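Local structure of computational designed protein based on evolution (6JCC) at residues E10-I15 with K92-E97; I20-P25 with H81-L86; L33-L38 with K65-E70; K27-P32 with Q72-A77; A41-V46 with K57-F62. The protein is a computationally designed all-helical protein with the six-helix caspase recruitment domain fold of the death-domain clan and no established biological function. All coordinates share one frame; numbering follows the deposited sequence.

Contact 1: E10-I15 with K92-E97; sequences EFLLEI and KYLPLE
Leu-12, on helix 6-22, and Tyr-93, at the end of helix 84-93, bring their CA atoms to 5.6 Å, and beyond Tyr-93 the chain leaves helical geometry at Leu-94 and passes through an inverse gamma turn centred on Pro-95. Tyr-93 carries most of the contact. Its ring lies nearly parallel to that of Phe-11, the planes 11° apart, but the two are slid so far along each other, with centroids 4.6 Å apart, that they barely overlap. The slide puts Phe-11 CB over the middle of the tyrosine ring in a CH-pi contact, 3.5 Å from the centroid and almost on the ring normal, while the phenol OH of Tyr-93 comes to sit above the centre of the phenylalanine ring. In this six-helix death-domain fold the contact ties the first helix to the end of the last, so the two termini of the domain close against each other. Ile-15, one turn on, crosses the tyrosine side chain at about a right angle; its CD1 is only 3.3 Å from Tyr-93 CD2, a tight fit. Leu-12, with CG anti to its backbone N (chi1 180°), spreads its two methyls over the loop: CD1 meets Leu-94 CD2 at 4.3 Å and CD2 meets Pro-95 CD at 4.2 Å. The same leucine also touches Ile-60 of helix 52-63, and the carbonyl of Tyr-93 accepts a hydrogen bond from Gln-8 NE2.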
# COMPACT_ATOMS: atom_id res chain seq x y z
N GLU A 10 -4.70 -8.05 -9.53
CA GLU A 10 -5.03 -6.93 -10.41
C GLU A 10 -5.72 -5.79 -9.64
O GLU A 10 -5.36 -4.63 -9.80
CB GLU A 10 -5.92 -7.40 -11.57
N PHE A 11 -6.68 -6.14 -8.80
CA PHE A 11 -7.38 -5.15 -7.98
C PHE A 11 -6.49 -4.48 -6.96
O PHE A 11 -6.57 -3.27 -6.78
CB PHE A 11 -8.57 -5.77 -7.26
CG PHE A 11 -9.83 -5.69 -8.03
CD1 PHE A 11 -10.40 -4.46 -8.30
CD2 PHE A 11 -10.44 -6.83 -8.51
CE1 PHE A 11 -11.56 -4.37 -9.02
CE2 PHE A 11 -11.62 -6.75 -9.23
CZ PHE A 11 -12.18 -5.51 -9.49
N LEU A 12 -5.66 -5.26 -6.28
CA LEU A 12 -4.72 -4.71 -5.30
C LEU A 12 -3.78 -3.72 -5.97
O LEU A 12 -3.55 -2.63 -5.45
CB LEU A 12 -3.94 -5.82 -4.60
CG LEU A 12 -2.91 -5.40 -3.55
CD1 LEU A 12 -3.51 -4.50 -2.47
CD2 LEU A 12 -2.28 -6.62 -2.91
N LEU A 13 -3.25 -4.09 -7.13
CA LEU A 13 -2.41 -3.18 -7.91
C LEU A 13 -3.15 -1.91 -8.33
O LEU A 13 -2.59 -0.82 -8.25
CB LEU A 13 -1.84 -3.89 -9.14
CG LEU A 13 -0.74 -4.91 -8.87
CD1 LEU A 13 -0.48 -5.73 -10.12
CD2 LEU A 13 0.53 -4.24 -8.39
N GLU A 14 -4.40 -2.05 -8.76
CA GLU A 14 -5.23 -0.91 -9.16
C GLU A 14 -5.50 0.04 -7.99
O GLU A 14 -5.45 1.25 -8.15
CB GLU A 14 -6.55 -1.39 -9.75
N ILE A 15 -5.77 -0.53 -6.81
CA ILE A 15 -6.04 0.26 -5.61
C ILE A 15 -4.79 1.00 -5.15
O ILE A 15 -4.87 2.17 -4.79
CB ILE A 15 -6.61 -0.61 -4.47
CG1 ILE A 15 -7.99 -1.12 -4.89
CG2 ILE A 15 -6.75 0.18 -3.18
CD1 ILE A 15 -8.34 -2.45 -4.28
N LYS A 92 -10.21 -5.09 1.67
CA LYS A 92 -10.85 -6.21 0.96
C LYS A 92 -9.85 -7.07 0.19
O LYS A 92 -9.89 -8.30 0.29
CB LYS A 92 -11.92 -5.68 -0.01
CG LYS A 92 -12.76 -6.73 -0.72
CD LYS A 92 -13.61 -6.10 -1.80
CE LYS A 92 -14.66 -7.05 -2.34
NZ LYS A 92 -15.40 -6.46 -3.49
N TYR A 93 -8.96 -6.43 -0.56
CA TYR A 93 -8.04 -7.14 -1.46
C TYR A 93 -6.65 -7.44 -0.88
O TYR A 93 -5.88 -8.16 -1.51
CB TYR A 93 -7.92 -6.38 -2.79
CG TYR A 93 -9.21 -6.40 -3.57
CD1 TYR A 93 -9.65 -7.57 -4.20
CD2 TYR A 93 -10.00 -5.27 -3.68
CE1 TYR A 93 -10.84 -7.60 -4.91
CE2 TYR A 93 -11.19 -5.28 -4.40
CZ TYR A 93 -11.61 -6.45 -5.01
OH TYR A 93 -12.79 -6.46 -5.72
N LEU A 94 -6.34 -6.92 0.31
CA LEU A 94 -5.11 -7.30 1.00
C LEU A 94 -5.23 -8.76 1.42
O LEU A 94 -6.19 -9.11 2.09
CB LEU A 94 -4.87 -6.46 2.27
CG LEU A 94 -4.13 -5.14 2.13
CD1 LEU A 94 -4.11 -4.42 3.46
CD2 LEU A 94 -2.71 -5.34 1.63
N PRO A 95 -4.24 -9.60 1.06
CA PRO A 95 -4.28 -11.00 1.46
C PRO A 95 -3.59 -11.21 2.82
O PRO A 95 -2.75 -12.10 2.97
CB PRO A 95 -3.50 -11.67 0.34
CG PRO A 95 -2.41 -10.68 0.07
CD PRO A 95 -3.05 -9.32 0.23
N LEU A 96 -3.95 -10.36 3.77
CA LEU A 96 -3.33 -10.34 5.08
C LEU A 96 -4.43 -10.24 6.10
O LEU A 96 -5.51 -9.71 5.82
CB LEU A 96 -2.42 -9.11 5.21
CG LEU A 96 -1.26 -9.01 4.22
CD1 LEU A 96 -0.58 -7.66 4.30
CD2 LEU A 96 -0.26 -10.12 4.47
N GLU A 97 -4.15 -10.75 7.29
CA GLU A 97 -5.10 -10.72 8.39
C GLU A 97 -4.95 -9.42 9.17
O GLU A 97 -5.38 -8.36 8.70
CB GLU A 97 -4.90 -11.94 9.30

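Contact 2: I20-P25 with H81-L86; sequences IANLDP and HGYQAL
Leu-23 and His-81, the closest CA pair at one end of this contact, are 8.6 Å apart, and Asn-22 and Tyr-83 stand 9.3 Å apart, so side chains have to span the gap. Both segments turn out of a helix here: 20-25 at Leu-23, 81-86 at Gly-82, whose positive phi belongs to a Schellman motif, with Tyr-83 then at the N-cap position of helix 84-93. A chi1 of 178° turns the branch of Leu-23 away from N and across the gap, where its methyls are divided between two aromatic groups. CD2 lies 4.1 Å from Tyr-83 CE2, meeting the ring obliquely, and CD1 is 4.1 Å from His-81 CD2, the leucine and histidine side chains crossing at about a right angle. The imidazole is tied back to the preceding turn, since His-81 ND1 is hydrogen-bonded to the carbonyl O of Ala-77. Beside the leucine, Asn-22 CB packs obliquely against the phenol end of Tyr-83, 3.9 Å from OH. One water joins the polar ends: it donates to Asn-22 OD1 at 3.0 Å and is hydrogen-bonded to Tyr-83 OH at 2.7 Å, in the plane of the tyrosine ring at its edge. The contact thus links the end of the first helix with the turn leading into the last one. With no direct hydrogen bond between the segments, its polar link runs through solvent, as suits the surface of the fold, while Leu-23 provides the apolar part.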
# COMPACT_ATOMS: atom_id res chain seq x y z
N ILE A 20 -1.86 6.12 -4.80
CA ILE A 20 -0.68 6.88 -5.24
C ILE A 20 -1.07 8.12 -6.07
O ILE A 20 -0.46 9.18 -5.92
CB ILE A 20 0.30 5.97 -6.02
CG1 ILE A 20 0.97 4.98 -5.06
CG2 ILE A 20 1.38 6.78 -6.74
CD1 ILE A 20 1.54 3.75 -5.73
N ALA A 21 -2.07 7.98 -6.94
CA ALA A 21 -2.56 9.10 -7.75
C ALA A 21 -3.10 10.26 -6.91
O ALA A 21 -3.00 11.42 -7.32
CB ALA A 21 -3.63 8.62 -8.72
N ASN A 22 -3.66 9.94 -5.75
CA ASN A 22 -4.28 10.93 -4.87
C ASN A 22 -3.42 11.42 -3.71
O ASN A 22 -3.59 12.55 -3.26
CB ASN A 22 -5.56 10.35 -4.27
CG ASN A 22 -6.65 10.16 -5.30
OD1 ASN A 22 -7.16 11.14 -5.85
ND2 ASN A 22 -7.03 8.92 -5.56
N LEU A 23 -2.51 10.58 -3.23
CA LEU A 23 -1.86 10.78 -1.94
C LEU A 23 -0.46 10.17 -1.97
O LEU A 23 -0.28 9.06 -2.48
CB LEU A 23 -2.70 10.10 -0.86
CG LEU A 23 -2.24 10.09 0.60
CD1 LEU A 23 -2.23 11.50 1.19
CD2 LEU A 23 -3.16 9.20 1.43
N ASP A 24 0.52 10.89 -1.43
CA ASP A 24 1.87 10.35 -1.27
C ASP A 24 1.79 9.16 -0.31
O ASP A 24 1.44 9.35 0.85
CB ASP A 24 2.79 11.44 -0.69
CG ASP A 24 4.21 10.96 -0.41
OD1 ASP A 24 4.56 9.79 -0.65
OD2 ASP A 24 5.00 11.79 0.07
N PRO A 25 2.10 7.94 -0.79
CA PRO A 25 1.95 6.78 0.11
C PRO A 25 2.85 6.81 1.35
O PRO A 25 2.55 6.11 2.32
CB PRO A 25 2.28 5.59 -0.79
CG PRO A 25 3.13 6.15 -1.86
CD PRO A 25 2.63 7.54 -2.10
N HIS A 81 -6.64 10.38 6.46
CA HIS A 81 -6.35 11.36 5.40
C HIS A 81 -7.55 11.70 4.50
O HIS A 81 -7.44 12.57 3.63
CB HIS A 81 -5.18 10.89 4.54
CG HIS A 81 -3.85 11.00 5.23
ND1 HIS A 81 -3.39 10.07 6.12
CD2 HIS A 81 -2.89 11.96 5.16
CE1 HIS A 81 -2.21 10.43 6.57
NE2 HIS A 81 -1.88 11.57 6.00
N GLY A 82 -8.67 11.01 4.71
CA GLY A 82 -9.93 11.31 4.03
C GLY A 82 -10.31 10.36 2.90
O GLY A 82 -11.03 10.77 1.99
N TYR A 83 -9.86 9.11 2.95
CA TYR A 83 -10.11 8.13 1.87
C TYR A 83 -10.75 6.85 2.40
O TYR A 83 -10.10 5.80 2.49
CB TYR A 83 -8.82 7.85 1.11
CG TYR A 83 -8.25 9.09 0.46
CD1 TYR A 83 -8.73 9.53 -0.77
CD2 TYR A 83 -7.27 9.84 1.09
CE1 TYR A 83 -8.24 10.69 -1.36
CE2 TYR A 83 -6.76 11.00 0.51
CZ TYR A 83 -7.25 11.42 -0.71
OH TYR A 83 -6.76 12.56 -1.29
N GLN A 84 -12.03 6.94 2.74
CA GLN A 84 -12.78 5.82 3.30
C GLN A 84 -12.95 4.68 2.29
O GLN A 84 -12.71 3.52 2.62
CB GLN A 84 -14.17 6.27 3.79
CG GLN A 84 -14.15 7.20 4.99
CD GLN A 84 -13.77 6.52 6.30
OE1 GLN A 84 -14.03 5.34 6.50
NE2 GLN A 84 -13.16 7.28 7.21
N ALA A 85 -13.36 5.03 1.07
CA ALA A 85 -13.59 4.03 0.02
C ALA A 85 -12.32 3.27 -0.36
O ALA A 85 -12.35 2.05 -0.49
CB ALA A 85 -14.20 4.69 -1.22
N LEU A 86 -11.21 3.98 -0.52
CA LEU A 86 -9.92 3.33 -0.79
C LEU A 86 -9.45 2.46 0.37
O LEU A 86 -8.87 1.39 0.14
CB LEU A 86 -8.84 4.34 -1.16
CG LEU A 86 -9.06 5.11 -2.47
CD1 LEU A 86 -7.97 6.14 -2.65
CD2 LEU A 86 -9.12 4.18 -3.67
O HOH W 1 -7.86 13.09 -3.66

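Contact 3: L33-L38 with K65-E70; sequences LRRGLL and KLSPAE
Arg-35 and Glu-70 cross obliquely, the guanidinium and carboxylate planes turned 59° apart, so the salt bridge is not the flat, two-pronged kind. Arg-35 NE reaches Glu-70 OE2 at 3.0 Å, but the N-H points well off the acceptor, at 124°, and the hydrogen bond is weak. The arginine chain, bent at chi3 (63°), folds over the glutamate, and Glu-70 CG sits above one face of the guanidinium, 3.4 Å from its plane and displaced toward the rim. The other carboxylate oxygen works inside its own segment: Ser-67 N gives Glu-70 OE1 a nearly straight bond of 2.9 Å, while Glu-70 N bonds back to Ser-67 OG at 3.3 Å. This reciprocal pair is a capping box at the start of helix 68-80. On the facing segment, Gly-36 is the C-prime residue of the Schellman motif that ends helix 30-34. Past it, Leu-37 supplies the apolar part; its CD2 meets Leu-66 CD2 at 3.8 Å and its CD1 comes 4.1 Å from Lys-65 CB. The leucine also touches Phe-62 of helix 52-63. Glu-70 therefore does two jobs with one carboxylate, capping its helix through OE1 and pairing with an arginine from another helix end through OE2; the capping bond is likely to fix the carboxylate's turn, and the nearby positive charge probably favours its ionised form.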
# COMPACT_ATOMS: atom_id res chain seq x y z
N LEU A 33 7.14 2.31 8.17
CA LEU A 33 8.43 3.00 8.04
C LEU A 33 9.17 3.09 9.38
O LEU A 33 10.37 2.88 9.44
CB LEU A 33 8.26 4.40 7.43
CG LEU A 33 8.00 4.43 5.92
CD1 LEU A 33 7.41 5.77 5.49
CD2 LEU A 33 9.25 4.12 5.12
N ARG A 34 8.44 3.39 10.46
CA ARG A 34 9.03 3.40 11.81
C ARG A 34 9.52 2.04 12.25
O ARG A 34 10.39 1.95 13.10
CB ARG A 34 8.02 3.85 12.84
CG ARG A 34 7.63 5.29 12.73
CD ARG A 34 6.72 5.68 13.88
NE ARG A 34 5.93 6.82 13.48
CZ ARG A 34 4.97 7.38 14.21
NH1 ARG A 34 4.66 6.89 15.40
NH2 ARG A 34 4.32 8.43 13.73
N ARG A 35 8.90 0.99 11.71
CA ARG A 35 9.24 -0.39 12.03
C ARG A 35 10.17 -1.05 10.99
O ARG A 35 10.30 -2.27 10.96
CB ARG A 35 7.94 -1.17 12.24
CG ARG A 35 7.19 -0.68 13.47
CD ARG A 35 5.71 -0.98 13.45
NE ARG A 35 5.42 -2.40 13.45
CZ ARG A 35 4.44 -3.01 14.13
NH1 ARG A 35 4.31 -4.32 14.02
NH2 ARG A 35 3.60 -2.34 14.93
N GLY A 36 10.82 -0.23 10.16
CA GLY A 36 11.86 -0.70 9.25
C GLY A 36 11.42 -1.55 8.07
O GLY A 36 12.19 -2.39 7.61
N LEU A 37 10.20 -1.35 7.58
CA LEU A 37 9.70 -2.11 6.42
C LEU A 37 10.63 -1.93 5.22
O LEU A 37 11.00 -2.89 4.55
CB LEU A 37 8.28 -1.66 6.04
CG LEU A 37 7.59 -2.42 4.90
CD1 LEU A 37 7.25 -3.84 5.34
CD2 LEU A 37 6.33 -1.69 4.44
N LEU A 38 11.01 -0.68 4.98
CA LEU A 38 11.99 -0.33 3.96
C LEU A 38 12.62 0.99 4.36
O LEU A 38 12.06 1.73 5.18
CB LEU A 38 11.33 -0.23 2.58
CG LEU A 38 10.39 0.94 2.22
CD1 LEU A 38 10.07 0.90 0.74
CD2 LEU A 38 9.11 0.92 3.03
N LYS A 65 4.60 -7.73 2.83
CA LYS A 65 5.40 -8.00 4.03
C LYS A 65 4.86 -7.34 5.31
O LYS A 65 5.45 -7.51 6.38
CB LYS A 65 6.86 -7.58 3.80
CG LYS A 65 7.54 -8.37 2.70
CD LYS A 65 9.06 -8.26 2.75
CE LYS A 65 9.55 -6.87 2.41
NZ LYS A 65 11.02 -6.86 2.18
N LEU A 66 3.75 -6.61 5.22
CA LEU A 66 3.18 -5.95 6.39
C LEU A 66 2.70 -6.97 7.42
O LEU A 66 2.10 -7.98 7.07
CB LEU A 66 1.99 -5.06 6.00
CG LEU A 66 2.26 -3.84 5.11
CD1 LEU A 66 0.95 -3.32 4.54
CD2 LEU A 66 2.98 -2.74 5.86
N SER A 67 2.95 -6.68 8.70
CA SER A 67 2.35 -7.43 9.80
C SER A 67 0.88 -7.03 9.90
O SER A 67 0.47 -6.02 9.32
CB SER A 67 3.07 -7.12 11.11
OG SER A 67 2.74 -5.82 11.57
N PRO A 68 0.07 -7.80 10.65
CA PRO A 68 -1.34 -7.43 10.82
C PRO A 68 -1.58 -6.01 11.34
O PRO A 68 -2.42 -5.29 10.79
CB PRO A 68 -1.85 -8.47 11.82
CG PRO A 68 -1.04 -9.67 11.50
CD PRO A 68 0.34 -9.15 11.19
N ALA A 69 -0.84 -5.61 12.37
CA ALA A 69 -0.96 -4.25 12.93
C ALA A 69 -0.50 -3.18 11.95
O ALA A 69 -1.08 -2.09 11.90
CB ALA A 69 -0.18 -4.14 14.23
N GLU A 70 0.52 -3.48 11.16
CA GLU A 70 1.00 -2.56 10.13
C GLU A 70 -0.03 -2.40 9.01
O GLU A 70 -0.24 -1.29 8.52
CB GLU A 70 2.32 -3.05 9.54
CG GLU A 70 3.50 -2.85 10.47
CD GLU A 70 4.76 -3.55 10.03
OE1 GLU A 70 4.72 -4.42 9.13
OE2 GLU A 70 5.81 -3.24 10.61

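Contact 4: K27-P32 with Q72-A77; sequences KILEEP and QALIDA
Ile-28 has CG1 between its backbone N and carbonyl carbon (chi1 67°), with chi2 extended at 167°, and this sends CD1 forward to Leu-74 CD2, 3.7 Å away. Leu-74, its CG swung opposite the backbone N (chi1 -163°), runs aslant the isoleucine, yet lies side by side with Leu-29, pointing the same way, so that Leu-74 CD1 and Leu-29 CD2 meet at 3.7 Å. Small residues let the backbones close in: the CA atoms of Ile-28 and Ala-77 are only 5.0 Å apart, and Ala-77 CB touches Ile-28 CA at 3.7 Å and Ile-28 CB at 3.9 Å. A turn earlier on helix 68-80, Ala-73 CB rests against Glu-31 CB at 3.8 Å. No conventional hydrogen bond crosses here, but the CA of Leu-74 points its hydrogen at Ile-28 O, 3.6 Å away, in a CA-H...O contact. With an alanine here in place of Ile-28, CG1, CG2 and CD1 are gone, which would probably open a gap beside Leu-74 and thin the packing against Ala-77. The contact lays the short turn ahead of helix 30-34, and that helix's first residues, along one flank of helix 68-80. Leu-74 is shared further inward, touching Leu-90 of helix 84-93 and Ile-63 of helix 52-63, while Leu-29 reaches Leu-59 on helix 52-63 and Ile-28 meets Leu-23 in the loop after helix 6-22.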
# COMPACT_ATOMS: atom_id res chain seq x y z
N LYS A 27 2.74 8.97 3.48
CA LYS A 27 1.81 9.39 4.53
C LYS A 27 1.03 8.26 5.18
O LYS A 27 0.74 8.33 6.37
CB LYS A 27 0.85 10.44 4.00
CG LYS A 27 1.55 11.75 3.70
CD LYS A 27 0.58 12.80 3.21
CE LYS A 27 1.29 14.12 3.00
NZ LYS A 27 1.55 14.83 4.28
N ILE A 28 0.69 7.24 4.41
CA ILE A 28 -0.03 6.08 4.95
C ILE A 28 0.90 4.95 5.40
O ILE A 28 0.46 4.03 6.07
CB ILE A 28 -1.11 5.54 3.98
CG1 ILE A 28 -0.51 4.94 2.70
CG2 ILE A 28 -2.10 6.66 3.64
CD1 ILE A 28 -1.50 4.14 1.88
N LEU A 29 2.18 5.04 5.04
CA LEU A 29 3.19 4.06 5.45
C LEU A 29 3.98 4.45 6.71
O LEU A 29 5.00 3.84 7.01
CB LEU A 29 4.17 3.80 4.29
CG LEU A 29 3.58 3.10 3.07
CD1 LEU A 29 4.50 3.27 1.87
CD2 LEU A 29 3.32 1.63 3.35
N GLU A 30 3.49 5.45 7.46
CA GLU A 30 4.15 5.93 8.68
C GLU A 30 4.62 4.81 9.60
O GLU A 30 5.80 4.72 9.91
CB GLU A 30 3.21 6.82 9.49
CG GLU A 30 3.39 8.30 9.27
CD GLU A 30 2.76 9.09 10.38
OE1 GLU A 30 1.52 9.04 10.52
OE2 GLU A 30 3.50 9.75 11.13
N GLU A 31 3.68 3.98 10.04
CA GLU A 31 3.99 2.96 11.02
C GLU A 31 4.96 1.90 10.49
O GLU A 31 5.94 1.59 11.15
CB GLU A 31 2.72 2.32 11.61
CG GLU A 31 3.00 1.38 12.77
CD GLU A 31 3.63 2.08 13.96
OE1 GLU A 31 3.26 3.24 14.24
OE2 GLU A 31 4.49 1.49 14.62
N PRO A 32 4.70 1.35 9.28
CA PRO A 32 5.68 0.42 8.74
C PRO A 32 7.07 1.03 8.53
O PRO A 32 8.06 0.34 8.71
CB PRO A 32 5.07 -0.02 7.40
CG PRO A 32 3.66 0.42 7.41
CD PRO A 32 3.42 1.34 8.55
N GLN A 72 -3.29 -2.81 9.37
CA GLN A 72 -4.36 -2.02 9.98
C GLN A 72 -4.00 -0.53 10.08
O GLN A 72 -4.84 0.32 9.83
CB GLN A 72 -4.74 -2.56 11.37
CG GLN A 72 -6.01 -1.96 11.96
CD GLN A 72 -7.24 -2.14 11.08
OE1 GLN A 72 -7.93 -1.17 10.75
NE2 GLN A 72 -7.52 -3.38 10.68
N ALA A 73 -2.75 -0.24 10.43
CA ALA A 73 -2.25 1.15 10.51
C ALA A 73 -2.37 1.86 9.16
O ALA A 73 -2.75 3.02 9.08
CB ALA A 73 -0.81 1.17 10.99
N LEU A 74 -2.04 1.13 8.11
CA LEU A 74 -2.14 1.65 6.76
C LEU A 74 -3.60 2.00 6.41
O LEU A 74 -3.88 3.07 5.88
CB LEU A 74 -1.57 0.61 5.80
CG LEU A 74 -1.19 1.05 4.40
CD1 LEU A 74 -0.09 0.17 3.84
CD2 LEU A 74 -2.41 0.91 3.54
N ILE A 75 -4.50 1.07 6.72
CA ILE A 75 -5.94 1.27 6.48
C ILE A 75 -6.46 2.46 7.30
O ILE A 75 -7.15 3.33 6.76
CB ILE A 75 -6.74 -0.02 6.80
CG1 ILE A 75 -6.38 -1.13 5.80
CG2 ILE A 75 -8.25 0.21 6.75
CD1 ILE A 75 -6.63 -2.53 6.32
N ASP A 76 -6.11 2.50 8.58
CA ASP A 76 -6.47 3.63 9.45
C ASP A 76 -5.93 4.96 8.92
O ASP A 76 -6.62 5.98 8.97
CB ASP A 76 -5.95 3.41 10.88
CG ASP A 76 -6.66 2.28 11.62
OD1 ASP A 76 -7.67 1.74 11.12
OD2 ASP A 76 -6.20 1.93 12.72
N ALA A 77 -4.71 4.94 8.41
CA ALA A 77 -4.08 6.15 7.87
C ALA A 77 -4.80 6.67 6.63
O ALA A 77 -4.97 7.89 6.48
CB ALA A 77 -2.62 5.89 7.57

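Contact 5: A41-V46 with K57-F62; sequences AELQEV and KKLIDF
Val-46 of helix 40-47 packs on Leu-59 and Phe-62 of helix 52-63, and apolar contact is the main kind here. The valine's gamma carbons divide the work. CG1, which a chi1 of 168° directs across to the facing helix, comes up against its backbone, 3.9 Å from Leu-59 N and 4.1 Å from Leu-59 CB. CG2 is 3.9 Å from Phe-62 CE2, valine and phenylalanine sliding past each other in opposite directions, and the methyl meets the ring obliquely. A turn earlier Leu-43 adds a looser contact, its CD1 4.5 Å from Leu-59 CD1. A second kind of contact uses the aliphatic base of a charged side chain: Lys-58 CB fits against both valine methyls, 4.0 Å from Val-46 CG1, and the chain then bends at chi2, carrying NZ off from helix 40-47. Replacing Val-46 by an alanine would probably open a gap beside Leu-59 and Phe-62 and deprive the Lys-58 base of its apolar cover. The segment axes run roughly antiparallel, at 146°, and approach to 10.1 Å; the nearest CA pair is Val-46 and Lys-58. Within the six-helix death-domain fold this packs helix 40-47 on helix 52-63, whose Ile-60 meets Leu-13 of helix 6-22. No hydrogen bond or salt bridge links the segments, so their hold on each other rests on the fit of the hydrocarbon surfaces.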
# COMPACT_ATOMS: atom_id res chain seq x y z
N ALA A 41 15.32 5.88 1.51
CA ALA A 41 15.88 5.86 0.16
C ALA A 41 15.19 4.82 -0.73
O ALA A 41 14.91 5.10 -1.90
CB ALA A 41 17.38 5.62 0.20
N GLU A 42 14.91 3.64 -0.18
CA GLU A 42 14.20 2.59 -0.92
C GLU A 42 12.79 3.01 -1.29
O GLU A 42 12.34 2.74 -2.39
CB GLU A 42 14.15 1.29 -0.11
CG GLU A 42 15.45 0.52 -0.10
CD GLU A 42 15.49 -0.61 0.91
OE1 GLU A 42 14.66 -0.64 1.84
OE2 GLU A 42 16.37 -1.48 0.78
N LEU A 43 12.09 3.67 -0.37
CA LEU A 43 10.75 4.18 -0.67
C LEU A 43 10.81 5.27 -1.74
O LEU A 43 9.98 5.30 -2.64
CB LEU A 43 10.02 4.70 0.57
CG LEU A 43 8.55 5.15 0.37
CD1 LEU A 43 7.71 4.11 -0.36
CD2 LEU A 43 7.89 5.48 1.70
N GLN A 44 11.80 6.15 -1.64
CA GLN A 44 12.04 7.20 -2.64
C GLN A 44 12.23 6.62 -4.05
O GLN A 44 11.68 7.14 -5.02
CB GLN A 44 13.26 8.05 -2.26
N GLU A 45 12.98 5.53 -4.14
CA GLU A 45 13.20 4.83 -5.41
C GLU A 45 11.93 4.23 -5.98
O GLU A 45 11.72 4.24 -7.18
CB GLU A 45 14.26 3.74 -5.26
CG GLU A 45 15.65 4.28 -5.01
CD GLU A 45 16.71 3.20 -4.92
OE1 GLU A 45 16.37 2.02 -4.74
OE2 GLU A 45 17.90 3.54 -5.02
N VAL A 46 11.09 3.69 -5.10
CA VAL A 46 9.78 3.15 -5.49
C VAL A 46 8.88 4.23 -6.08
O VAL A 46 8.17 3.97 -7.05
CB VAL A 46 9.08 2.44 -4.30
CG1 VAL A 46 7.61 2.14 -4.59
CG2 VAL A 46 9.80 1.15 -3.95
N LYS A 57 3.51 -1.68 -8.73
CA LYS A 57 4.19 -2.95 -8.97
C LYS A 57 5.43 -3.14 -8.08
O LYS A 57 5.74 -4.25 -7.70
CB LYS A 57 4.56 -3.09 -10.45
CG LYS A 57 5.31 -4.37 -10.81
CD LYS A 57 4.57 -5.66 -10.44
CE LYS A 57 3.30 -5.89 -11.24
NZ LYS A 57 3.58 -6.22 -12.66
N LYS A 58 6.12 -2.05 -7.77
CA LYS A 58 7.26 -2.10 -6.85
C LYS A 58 6.75 -2.10 -5.41
O LYS A 58 7.26 -2.84 -4.57
CB LYS A 58 8.20 -0.91 -7.09
CG LYS A 58 8.72 -0.76 -8.51
CD LYS A 58 9.78 -1.79 -8.86
CE LYS A 58 10.25 -1.62 -10.30
NZ LYS A 58 11.64 -2.10 -10.51
N LEU A 59 5.75 -1.27 -5.13
CA LEU A 59 5.23 -1.12 -3.76
C LEU A 59 4.58 -2.39 -3.21
O LEU A 59 4.68 -2.66 -2.02
CB LEU A 59 4.23 0.04 -3.69
CG LEU A 59 3.71 0.46 -2.31
CD1 LEU A 59 4.84 0.83 -1.36
CD2 LEU A 59 2.74 1.62 -2.45
N ILE A 60 3.92 -3.17 -4.08
CA ILE A 60 3.22 -4.38 -3.64
C ILE A 60 4.11 -5.35 -2.84
O ILE A 60 3.64 -6.00 -1.92
CB ILE A 60 2.53 -5.11 -4.84
CG1 ILE A 60 1.53 -6.16 -4.33
CG2 ILE A 60 3.55 -5.74 -5.78
CD1 ILE A 60 0.65 -6.75 -5.41
N ASP A 61 5.40 -5.43 -3.20
CA ASP A 61 6.35 -6.29 -2.47
C ASP A 61 6.42 -5.95 -0.99
O ASP A 61 6.50 -6.83 -0.15
CB ASP A 61 7.76 -6.18 -3.08
CG ASP A 61 7.87 -6.84 -4.43
OD1 ASP A 61 7.02 -7.68 -4.77
OD2 ASP A 61 8.84 -6.54 -5.15
N PHE A 62 6.39 -4.66 -0.69
CA PHE A 62 6.46 -4.19 0.69
C PHE A 62 5.11 -4.31 1.39
O PHE A 62 5.06 -4.68 2.57
CB PHE A 62 7.00 -2.76 0.73
CG PHE A 62 8.37 -2.65 0.13
CD1 PHE A 62 9.48 -3.06 0.86
CD2 PHE A 62 8.55 -2.19 -1.17
CE1 PHE A 62 10.75 -2.98 0.31
CE2 PHE A 62 9.82 -2.11 -1.72
CZ PHE A 62 10.92 -2.51 -0.98

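How the contacts relate
Contacts 1 and 5 are buried, contacts 3 and 4 partly so, and contact 2 lies at the surface. Contacts 1 and 2 hold the same pair, helix 6-22 with helix 84-93, with centres about 14 Å apart; contacts 3 and 4 likewise share helices 30-34 and 68-80. Chemistry follows place: an aromatic pair and aliphatic groups in contact 1, hydrocarbon throughout contact 5, a water link in contact 2 and an ion pair in contact 3. Contact 4 combines aliphatic packing with close approach at two alanines. Contact 1 encloses all the others along the chain, and Leu-29 of contact 4 touches Leu-43 of contact 5.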